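Local coordinates for protein pseudouridylate synthase RPUSD4, mitochondrial (Homo sapiens, PDB 5UBA) that isomerises uridine to pseudouridine in mitochondrial RNAs, including the 16S ribosomal RNA, a modification needed to assemble a functional mitochondrial ribosome, at residues 34-39 with 96-101; 104-109 with 255-260. All coordinates share one frame; numbering follows the deposited sequence.

Contact 1: 34-39 with 96-101; sequences KNLVVI and KDMAHQ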
loop_
_atom_site.group_PDB
_atom_site.type_symbol
_atom_site.label_atom_id
_atom_site.label_comp_id
_atom_site.label_asym_id
_atom_site.label_seq_id
_atom_site.Cartn_x
_atom_site.Cartn_y
_atom_site.Cartn_z
ATOM N N LYS A 34 -6.596 19.849 -15.616
ATOM C CA LYS A 34 -6.001 21.148 -15.292
ATOM C C LYS A 34 -5.498 21.228 -13.856
ATOM O O LYS A 34 -4.622 22.023 -13.577
ATOM C CB LYS A 34 -6.977 22.304 -15.591
ATOM C CG LYS A 34 -8.089 22.486 -14.572
ATOM C CD LYS A 34 -9.142 23.480 -15.045
ATOM C CE LYS A 34 -10.281 23.573 -14.048
ATOM N N ASN A 35 -6.031 20.378 -12.966
ATOM C CA ASN A 35 -5.664 20.370 -11.550
ATOM C C ASN A 35 -4.594 19.335 -11.173
ATOM O O ASN A 35 -3.713 19.620 -10.369
ATOM C CB ASN A 35 -6.888 20.062 -10.683
ATOM C CG ASN A 35 -8.017 21.066 -10.856
ATOM O OD1 ASN A 35 -9.172 20.689 -11.037
ATOM N ND2 ASN A 35 -7.687 22.331 -10.776
ATOM N N LEU A 36 -4.721 18.137 -11.742
ATOM C CA LEU A 36 -3.997 16.963 -11.223
ATOM C C LEU A 36 -3.179 16.247 -12.280
ATOM O O LEU A 36 -3.534 16.220 -13.461
ATOM C CB LEU A 36 -4.978 15.942 -10.641
ATOM C CG LEU A 36 -6.028 16.419 -9.648
ATOM C CD1 LEU A 36 -6.896 15.224 -9.258
ATOM C CD2 LEU A 36 -5.365 16.993 -8.420
ATOM N N VAL A 37 -2.092 15.642 -11.815
ATOM C CA VAL A 37 -1.354 14.623 -12.567
ATOM C C VAL A 37 -1.346 13.378 -11.686
ATOM O O VAL A 37 -0.817 13.412 -10.581
ATOM C CB VAL A 37 0.092 15.047 -12.861
ATOM C CG1 VAL A 37 0.824 13.938 -13.615
ATOM C CG2 VAL A 37 0.108 16.332 -13.691
ATOM N N VAL A 38 -1.909 12.285 -12.195
ATOM C CA VAL A 38 -1.994 11.050 -11.406
ATOM C C VAL A 38 -1.008 10.057 -11.997
ATOM O O VAL A 38 -1.145 9.696 -13.169
ATOM C CB VAL A 38 -3.414 10.469 -11.376
ATOM C CG1 VAL A 38 -3.454 9.271 -10.430
ATOM C CG2 VAL A 38 -4.405 11.549 -10.972
ATOM N N ILE A 39 -0.056 9.628 -11.182
ATOM C CA ILE A 39 0.989 8.693 -11.600
ATOM C C ILE A 39 0.760 7.299 -11.014
ATOM O O ILE A 39 -0.052 7.097 -10.108
ATOM C CB ILE A 39 2.401 9.192 -11.248
ATOM C CG1 ILE A 39 2.599 9.305 -9.750
ATOM C CG2 ILE A 39 2.684 10.520 -11.936
ATOM C CD1 ILE A 39 4.020 9.593 -9.346
ATOM N N LYS A 96 -0.388 24.717 -5.369
ATOM C CA LYS A 96 -0.207 24.424 -3.943
ATOM C C LYS A 96 -1.526 24.410 -3.169
ATOM O O LYS A 96 -1.690 23.603 -2.246
ATOM C CB LYS A 96 0.719 25.466 -3.300
ATOM C CG LYS A 96 1.207 25.091 -1.914
ATOM C CD LYS A 96 2.477 25.851 -1.519
ATOM C CE LYS A 96 3.373 24.996 -0.638
ATOM N NZ LYS A 96 2.653 24.511 0.573
ATOM N N ASP A 97 -2.429 25.319 -3.511
ATOM C CA ASP A 97 -3.711 25.383 -2.816
ATOM C C ASP A 97 -4.568 24.178 -3.146
ATOM O O ASP A 97 -5.260 23.662 -2.262
ATOM C CB ASP A 97 -4.457 26.686 -3.114
ATOM C CG ASP A 97 -3.770 27.893 -2.519
ATOM O OD1 ASP A 97 -3.140 27.794 -1.443
ATOM O OD2 ASP A 97 -3.863 28.958 -3.140
ATOM N N MET A 98 -4.485 23.695 -4.382
ATOM C CA MET A 98 -5.191 22.451 -4.738
ATOM C C MET A 98 -4.586 21.246 -4.016
ATOM O O MET A 98 -5.329 20.364 -3.540
ATOM C CB MET A 98 -5.182 22.231 -6.255
ATOM C CG MET A 98 -5.912 20.975 -6.720
ATOM S SD MET A 98 -7.632 20.892 -6.158
ATOM C CE MET A 98 -8.347 22.360 -6.902
ATOM N N ALA A 99 -3.249 21.202 -3.905
ATOM C CA ALA A 99 -2.589 20.178 -3.097
ATOM C C ALA A 99 -3.129 20.194 -1.679
ATOM O O ALA A 99 -3.444 19.144 -1.139
ATOM C CB ALA A 99 -1.077 20.346 -3.073
ATOM N N HIS A 100 -3.256 21.389 -1.094
ATOM C CA HIS A 100 -3.807 21.495 0.257
ATOM C C HIS A 100 -5.253 21.015 0.314
ATOM O O HIS A 100 -5.629 20.342 1.279
ATOM C CB HIS A 100 -3.722 22.935 0.785
ATOM C CG HIS A 100 -2.335 23.354 1.133
ATOM N ND1 HIS A 100 -1.990 24.674 1.341
ATOM C CD2 HIS A 100 -1.200 22.636 1.299
ATOM C CE1 HIS A 100 -0.703 24.744 1.627
ATOM N NE2 HIS A 100 -0.199 23.523 1.608
ATOM N N GLN A 101 -6.027 21.341 -0.711
ATOM C CA GLN A 101 -7.431 20.897 -0.787
ATOM C C GLN A 101 -7.528 19.365 -0.800
ATOM O O GLN A 101 -8.300 18.746 -0.041
ATOM C CB GLN A 101 -8.095 21.494 -2.010
ATOM C CG GLN A 101 -9.593 21.306 -2.061
ATOM C CD GLN A 101 -10.207 21.919 -3.303
ATOM O OE1 GLN A 101 -9.732 22.941 -3.807
ATOM N NE2 GLN A 101 -11.264 21.304 -3.800
#

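Contact 2: 104-109 with 255-260; sequences ELFRTR and RQLILP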
loop_
_atom_site.group_PDB
_atom_site.type_symbol
_atom_site.label_atom_id
_atom_site.label_comp_id
_atom_site.label_asym_id
_atom_site.label_seq_id
_atom_site.Cartn_x
_atom_site.Cartn_y
_atom_site.Cartn_z
ATOM N N GLU A 104 -6.576 17.858 2.484
ATOM C CA GLU A 104 -7.707 18.000 3.422
ATOM C C GLU A 104 -8.788 16.944 3.164
ATOM O O GLU A 104 -9.378 16.441 4.121
ATOM C CB GLU A 104 -8.259 19.425 3.357
ATOM C CG GLU A 104 -9.400 19.779 4.307
ATOM C CD GLU A 104 -9.034 19.761 5.771
ATOM O OE1 GLU A 104 -7.862 19.536 6.170
ATOM O OE2 GLU A 104 -9.986 19.980 6.572
ATOM N N LEU A 105 -9.037 16.593 1.904
ATOM C CA LEU A 105 -9.934 15.481 1.593
ATOM C C LEU A 105 -9.456 14.183 2.230
ATOM O O LEU A 105 -10.281 13.410 2.769
ATOM C CB LEU A 105 -10.117 15.309 0.086
ATOM C CG LEU A 105 -10.798 16.437 -0.695
ATOM C CD1 LEU A 105 -10.803 16.190 -2.185
ATOM C CD2 LEU A 105 -12.217 16.659 -0.176
ATOM N N PHE A 106 -8.150 13.913 2.184
ATOM C CA PHE A 106 -7.623 12.731 2.845
ATOM C C PHE A 106 -7.749 12.820 4.363
ATOM O O PHE A 106 -8.148 11.860 5.001
ATOM C CB PHE A 106 -6.147 12.460 2.478
ATOM C CG PHE A 106 -5.945 11.798 1.141
ATOM C CD1 PHE A 106 -5.899 10.421 1.035
ATOM C CD2 PHE A 106 -5.772 12.545 0.007
ATOM C CE1 PHE A 106 -5.685 9.812 -0.193
ATOM C CE2 PHE A 106 -5.575 11.948 -1.226
ATOM C CZ PHE A 106 -5.536 10.566 -1.322
ATOM N N ARG A 107 -7.358 13.968 4.937
ATOM C CA ARG A 107 -7.404 14.159 6.403
ATOM C C ARG A 107 -8.800 13.916 6.958
ATOM O O ARG A 107 -8.961 13.360 8.051
ATOM C CB ARG A 107 -6.988 15.593 6.781
ATOM C CG ARG A 107 -6.726 15.787 8.273
ATOM C CD ARG A 107 -6.607 17.264 8.655
ATOM N NE ARG A 107 -7.849 18.018 8.504
ATOM C CZ ARG A 107 -8.865 18.030 9.368
ATOM N NH1 ARG A 107 -8.832 17.316 10.496
ATOM N NH2 ARG A 107 -9.935 18.763 9.094
ATOM N N THR A 108 -9.793 14.387 6.222
ATOM C CA THR A 108 -11.201 14.301 6.650
ATOM C C THR A 108 -11.913 13.038 6.139
ATOM O O THR A 108 -13.145 12.961 6.166
ATOM C CB THR A 108 -11.987 15.559 6.225
ATOM O OG1 THR A 108 -11.999 15.711 4.796
ATOM C CG2 THR A 108 -11.396 16.825 6.905
ATOM N N ARG A 109 -11.148 12.078 5.605
ATOM C CA ARG A 109 -11.690 10.756 5.225
ATOM C C ARG A 109 -12.772 10.782 4.151
ATOM O O ARG A 109 -13.717 9.972 4.160
ATOM C CB ARG A 109 -12.130 9.982 6.465
ATOM C CG ARG A 109 -11.026 9.848 7.482
ATOM C CD ARG A 109 -11.439 8.996 8.660
ATOM N NE ARG A 109 -10.515 9.181 9.780
ATOM C CZ ARG A 109 -10.656 8.627 10.981
ATOM N NH1 ARG A 109 -11.669 7.802 11.246
ATOM N NH2 ARG A 109 -9.745 8.874 11.922
ATOM N N ARG A 255 -4.724 0.307 -5.646
ATOM C CA ARG A 255 -5.521 -0.020 -6.809
ATOM C C ARG A 255 -6.439 1.089 -7.263
ATOM O O ARG A 255 -6.635 1.294 -8.464
ATOM C CB ARG A 255 -6.351 -1.275 -6.494
ATOM C CG ARG A 255 -7.342 -1.677 -7.555
ATOM C CD ARG A 255 -6.652 -2.128 -8.801
ATOM N NE ARG A 255 -7.602 -2.756 -9.697
ATOM C CZ ARG A 255 -7.279 -3.279 -10.871
ATOM N NH1 ARG A 255 -6.022 -3.254 -11.310
ATOM N NH2 ARG A 255 -8.236 -3.855 -11.609
ATOM N N GLN A 256 -7.100 1.732 -6.322
ATOM C CA GLN A 256 -8.133 2.690 -6.668
ATOM C C GLN A 256 -8.204 3.833 -5.663
ATOM O O GLN A 256 -8.039 3.614 -4.468
ATOM C CB GLN A 256 -9.476 1.963 -6.708
ATOM C CG GLN A 256 -10.703 2.812 -6.990
ATOM C CD GLN A 256 -11.941 1.967 -7.168
ATOM O OE1 GLN A 256 -12.140 0.982 -6.439
ATOM N NE2 GLN A 256 -12.788 2.330 -8.141
ATOM N N LEU A 257 -8.524 5.035 -6.160
ATOM C CA LEU A 257 -8.865 6.192 -5.338
ATOM C C LEU A 257 -10.108 6.818 -5.895
ATOM O O LEU A 257 -10.173 7.042 -7.103
ATOM C CB LEU A 257 -7.777 7.265 -5.412
ATOM C CG LEU A 257 -6.505 7.149 -4.622
ATOM C CD1 LEU A 257 -5.677 8.412 -4.816
ATOM C CD2 LEU A 257 -6.777 6.925 -3.129
ATOM N N ILE A 258 -11.087 7.117 -5.049
ATOM C CA ILE A 258 -12.270 7.851 -5.510
ATOM C C ILE A 258 -12.249 9.184 -4.756
ATOM O O ILE A 258 -12.356 9.203 -3.526
ATOM C CB ILE A 258 -13.591 7.093 -5.298
ATOM C CG1 ILE A 258 -13.508 5.673 -5.894
ATOM C CG2 ILE A 258 -14.746 7.891 -5.921
ATOM C CD1 ILE A 258 -14.725 4.819 -5.589
ATOM N N LEU A 259 -12.054 10.271 -5.504
ATOM C CA LEU A 259 -11.947 11.621 -4.951
ATOM C C LEU A 259 -13.281 12.321 -5.200
ATOM O O LEU A 259 -13.804 12.257 -6.308
ATOM C CB LEU A 259 -10.870 12.437 -5.671
ATOM C CG LEU A 259 -9.396 12.140 -5.478
ATOM C CD1 LEU A 259 -8.572 12.950 -6.480
ATOM C CD2 LEU A 259 -8.989 12.524 -4.074
ATOM N N PRO A 260 -13.821 13.016 -4.188
ATOM C CA PRO A 260 -14.993 13.850 -4.458
ATOM C C PRO A 260 -14.648 14.994 -5.411
ATOM O O PRO A 260 -13.462 15.271 -5.668
ATOM C CB PRO A 260 -15.406 14.362 -3.067
ATOM C CG PRO A 260 -14.228 14.188 -2.204
ATOM C CD PRO A 260 -13.352 13.119 -2.802
#

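Contact 1: 34-39 with 96-101
N35 and L36, the two residues that meet M98, both donate their backbone N-H to one atom, OD1 of D33, so a single carboxylate oxygen gathers the turn that leads into strand 36-41. A comparable arrangement starts the opposing helix, where OD2 of D95 accepts the backbone N-H of M98 and, more weakly, that of D97. Between these two turns the contact itself is made by side chains. N35 and M98 have the nearest CA atoms, 7.1 Å apart, and both point their CB atoms at the opposite segment. M98 leaves the helix with CG anti to the backbone N (chi1 -179°), then bends at both following torsions (chi2 56°, chi3 61°). This folded shape carries the terminal methyl back over N35: CE stands above the amide plane, shifted toward the nitrogen, with CE of M98 3.9 Å from ND2 of N35. Nearer the root of the chain, CG of M98 lies 4.2 Å from CB of N35. The two side chains pass at a slant, touching at both places. The same CG is approached by a branch of L36, whose CD2 is 4.4 Å from CG of M98, a loose apolar touch; L36 is the buried member of the trio. Only 108 Å² is buried, and with no hydrogen bond across, the interface is one of van der Waals contacts. Within the RluA-family pseudouridine synthase domain, away from the predicted active site and the calcium ion, it rests the first turn of helix 96-107 against the entrance of strand 36-41, which pairs antiparallel with strands 31-32 and 89-93; L36 also packs on V91 and on L269 of strand 269-272, and A99 touches H77 on strand 77-78.

Contact 2: 104-109 with 255-260
The last turn of helix 96-107 passes the end of strand 252-259 with L105 and L259 as the nearest backbone pair, their CA atoms 7.9 Å apart, a spacing bridged here by side chains alone. The branched end of L105 butts against the CG-CD side of the P260 ring: CG of P260 meets both methyls, with CD2 of L105 at 3.8 Å, and CD of P260 lies 4.0 Å from CD1 of L105. F106 works further back along the strand. With CG anti to the carbonyl carbon (chi1 -79°), its ring reaches L257 and L259. It presents an edge to L257, CZ of F106 being 4.1 Å from CD1 of L257, and the two side chains run roughly perpendicular. L259 approaches the same ring obliquely, CE2 of F106 lying 4.5 Å from CD2 of L259. The helix ends immediately afterwards in a Schellman motif: R109, with phi 62°, is the C-prime residue, Q110 N bonds to L105 O, and R109 N meets F106 O at 3.1 Å. The F106 ring also stacks with H80. Strand 252-259 runs between strands 112-120 and 269-272, antiparallel to both. The contact thus joins the helix of the pseudouridine synthase domain to the mixed sheet, away from the annotated sites: the helix end lies against L257, L259 and P260, with a classic beta bulge at R255 and Q256 farther back, opposite K114, and L257 continues the apolar layer to V89 and V91 of strand 89-93.

From the N terminus, strand 36-41 comes first, and contact 1 closes a loop of 56 residues when the start of helix 96-107 returns to it. Contact 2 opens on the end of that same helix and closes only after 145 further residues, at strand 252-259. The two loops therefore follow in series, neither nested nor crossed. Their centres lie about 12 Å apart, and they touch directly, with CD1 of L36 4.0 Å from CD1 of L259. Helix 96-107 thus spans the junction between the four-stranded antiparallel sheet and the seven-stranded mixed sheet. L262, just beyond strand 252-259, touches both L36 and L105, and its carbonyl oxygen accepts a bond from Q101.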